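Periplasmic binding protein/LacI transcriptional regulator (Burkholderia graminis C4D1M, PDB 5HQJ) binds the sugar D-arabinose in its cleft and probably serves as the carbohydrate-binding component of an ABC transporter. Local coordinates at residues V266-T271 against G297-T302. Sequence-based numbering, arbitrary orientation. Where two conformers were deposited one is given.
Sequences VQRPVT and GVTVVT. With 64K (alpha-D-arabinopyranose), chain B.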
loop_
_atom_site.group_PDB
_atom_site.type_symbol
_atom_site.label_atom_id
_atom_site.label_comp_id
_atom_site.label_asym_id
_atom_site.label_seq_id
_atom_site.Cartn_x
_atom_site.Cartn_y
_atom_site.Cartn_z
ATOM N N VAL A 266 9.876 1.206 -0.568
ATOM C CA VAL A 266 9.257 1.209 -1.878
ATOM C C VAL A 266 8.817 -0.198 -2.198
ATOM O O VAL A 266 9.633 -1.098 -2.232
ATOM C CB VAL A 266 10.182 1.756 -2.950
ATOM C CG1 VAL A 266 9.433 1.845 -4.287
ATOM C CG2 VAL A 266 10.723 3.133 -2.523
ATOM N N GLN A 267 7.519 -0.371 -2.409
ATOM C CA GLN A 267 6.926 -1.644 -2.781
ATOM C C GLN A 267 7.163 -1.828 -4.295
ATOM O O GLN A 267 7.914 -1.060 -4.874
ATOM C CB GLN A 267 5.441 -1.666 -2.421
ATOM C CG GLN A 267 5.118 -1.245 -1.007
ATOM C CD GLN A 267 3.644 -1.340 -0.793
ATOM O OE1 GLN A 267 3.085 -2.423 -0.778
ATOM N NE2 GLN A 267 2.986 -0.183 -0.640
ATOM N N ARG A 268 6.562 -2.848 -4.904
ATOM C CA ARG A 268 6.635 -3.057 -6.337
ATOM C C ARG A 268 5.228 -3.023 -6.967
ATOM O O ARG A 268 4.707 -4.028 -7.387
ATOM C CB ARG A 268 7.377 -4.385 -6.638
ATOM C CG ARG A 268 8.850 -4.380 -6.232
ATOM C CD ARG A 268 9.683 -5.390 -6.968
ATOM N NE ARG A 268 11.096 -5.118 -6.735
ATOM C CZ ARG A 268 11.767 -5.529 -5.667
ATOM N NH1 ARG A 268 11.161 -6.249 -4.742
ATOM N NH2 ARG A 268 13.041 -5.221 -5.538
ATOM N N PRO A 269 4.589 -1.832 -7.002
ATOM C CA PRO A 269 3.202 -1.719 -7.492
ATOM C C PRO A 269 3.045 -2.059 -8.993
ATOM O O PRO A 269 2.035 -2.609 -9.421
ATOM C CB PRO A 269 2.849 -0.243 -7.183
ATOM C CG PRO A 269 4.164 0.476 -7.040
ATOM C CD PRO A 269 5.090 -0.566 -6.443
ATOM N N VAL A 270 4.045 -1.704 -9.804
ATOM C CA VAL A 270 4.010 -2.005 -11.231
ATOM C C VAL A 270 3.980 -3.520 -11.397
ATOM O O VAL A 270 3.176 -4.054 -12.151
ATOM C CB VAL A 270 5.234 -1.412 -11.991
ATOM C CG1 VAL A 270 5.081 -1.677 -13.457
ATOM C CG2 VAL A 270 5.316 0.042 -11.773
ATOM N N THR A 271 4.917 -4.198 -10.727
ATOM C CA THR A 271 5.036 -5.630 -10.746
ATOM C C THR A 271 3.741 -6.286 -10.221
ATOM O O THR A 271 3.285 -7.294 -10.767
ATOM C CB THR A 271 6.309 -6.091 -9.931
ATOM O OG1 THR A 271 7.511 -5.693 -10.610
ATOM C CG2 THR A 271 6.321 -7.583 -9.742
ATOM N N GLY A 297 7.999 -8.016 -2.618
ATOM C CA GLY A 297 9.191 -7.461 -2.027
ATOM C C GLY A 297 9.145 -5.955 -1.894
ATOM O O GLY A 297 8.266 -5.282 -2.451
ATOM N N VAL A 298 10.120 -5.402 -1.178
ATOM C CA VAL A 298 10.124 -3.980 -0.840
ATOM C C VAL A 298 11.582 -3.540 -0.668
ATOM O O VAL A 298 12.363 -4.278 -0.064
ATOM C CB VAL A 298 9.283 -3.710 0.453
ATOM C CG1 VAL A 298 9.969 -4.263 1.712
ATOM C CG2 VAL A 298 8.990 -2.223 0.645
ATOM N N THR A 299 11.937 -2.377 -1.236
ATOM C CA THR A 299 13.300 -1.869 -1.278
ATOM C C THR A 299 13.416 -0.740 -0.235
ATOM O O THR A 299 12.592 0.179 -0.226
ATOM C CB THR A 299 13.703 -1.331 -2.678
ATOM O OG1 THR A 299 13.459 -2.320 -3.686
ATOM C CG2 THR A 299 15.178 -0.941 -2.695
ATOM N N VAL A 300 14.400 -0.843 0.652
ATOM C CA VAL A 300 14.736 0.253 1.564
ATOM C C VAL A 300 15.516 1.314 0.772
ATOM O O VAL A 300 16.631 1.046 0.281
ATOM C CB VAL A 300 15.600 -0.222 2.764
ATOM C CG1 VAL A 300 15.941 0.954 3.699
ATOM C CG2 VAL A 300 14.910 -1.378 3.524
ATOM N N VAL A 301 14.940 2.509 0.627
ATOM C CA VAL A 301 15.523 3.545 -0.225
ATOM C C VAL A 301 15.882 4.745 0.609
ATOM O O VAL A 301 15.075 5.248 1.404
ATOM C CB VAL A 301 14.572 3.950 -1.343
ATOM C CG1 VAL A 301 15.150 5.117 -2.159
ATOM C CG2 VAL A 301 14.326 2.733 -2.272
ATOM N N THR A 302 17.113 5.184 0.417
ATOM C CA THR A 302 17.614 6.422 0.990
ATOM C C THR A 302 18.054 7.332 -0.137
ATOM O O THR A 302 17.971 6.966 -1.308
ATOM C CB THR A 302 18.803 6.197 1.935
ATOM O OG1 THR A 302 19.980 5.888 1.172
ATOM C CG2 THR A 302 18.521 5.088 2.956
HETATM O O2 64K B . 0.173 -0.313 -0.116
HETATM C C2 64K B . -0.574 0.904 0.225
HETATM C C3 64K B . 0.283 2.072 -0.145
HETATM O O3 64K B . 1.309 2.203 0.814
HETATM C C4 64K B . -0.492 3.384 -0.118
HETATM O O4 64K B . -0.868 3.761 1.220
HETATM C C5 64K B . -1.719 3.250 -0.900
HETATM O O5 64K B . -2.554 2.234 -0.291
HETATM C C1 64K B . -1.866 0.938 -0.541
HETATM O O1 64K B . -2.674 -0.076 -0.082
HETATM O O HOH W 1 11.149 -1.781 -4.702
HETATM O O HOH W 2 5.819 -5.142 -3.055
HETATM O O HOH W 3 14.696 -4.944 -3.129
#
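Val266 meets Val301 through one methyl of each, CG2 to CG2 at 3.6 Å. In Val266, CG1 lies anti to the backbone N, which leaves CG2 beside that N, facing Val301; a short, beta-branched side chain suits this buried place in a strand. The backbones of Val266 and Thr299 form an antiparallel hydrogen-bonded pair, with both side chains on the same face of the sheet. Val266 N donates almost straight to Thr299 O at 2.9 Å (174°), and Thr299 N returns a bond to Val266 O. That carbonyl also makes a CA-H...O contact with Val298 CA at 3.2 Å, and it accepts from a water held by Thr299 OG1.

Past Gln267 and Val298 the chains separate, and a water links Arg268 N to Gly297 O. The extended Arg268 side chain reaches across residues 297-299 until NH1 lies 3.5 Å from Gly297 C; the lack of a side chain suits Gly297 here, as does its positive phi. Arginine is long enough, with several N-H groups, for NH1 to bond Thr296 O while a water joins NH2 to the Thr299 hydroxyl.

Gln267 points the other way, into the sugar site. With chi1 at -50° and an extended chain beyond CG, NE2 donates to O2 of alpha-D-arabinopyranose at 2.9 Å (174°). Thr130 OG1 bonds OE1 and Asp247 OD1 bonds NE2; an amide, both acceptor and donor, suits these partners, which fix its rotation.

The contact thus lies where strand 263-266, bordered by the outermost strand 299-301, leaves its sheet for helix 269-284, part of the crossing between the two lobes of this periplasmic binding protein, with Pro269 packed against helix 42-56.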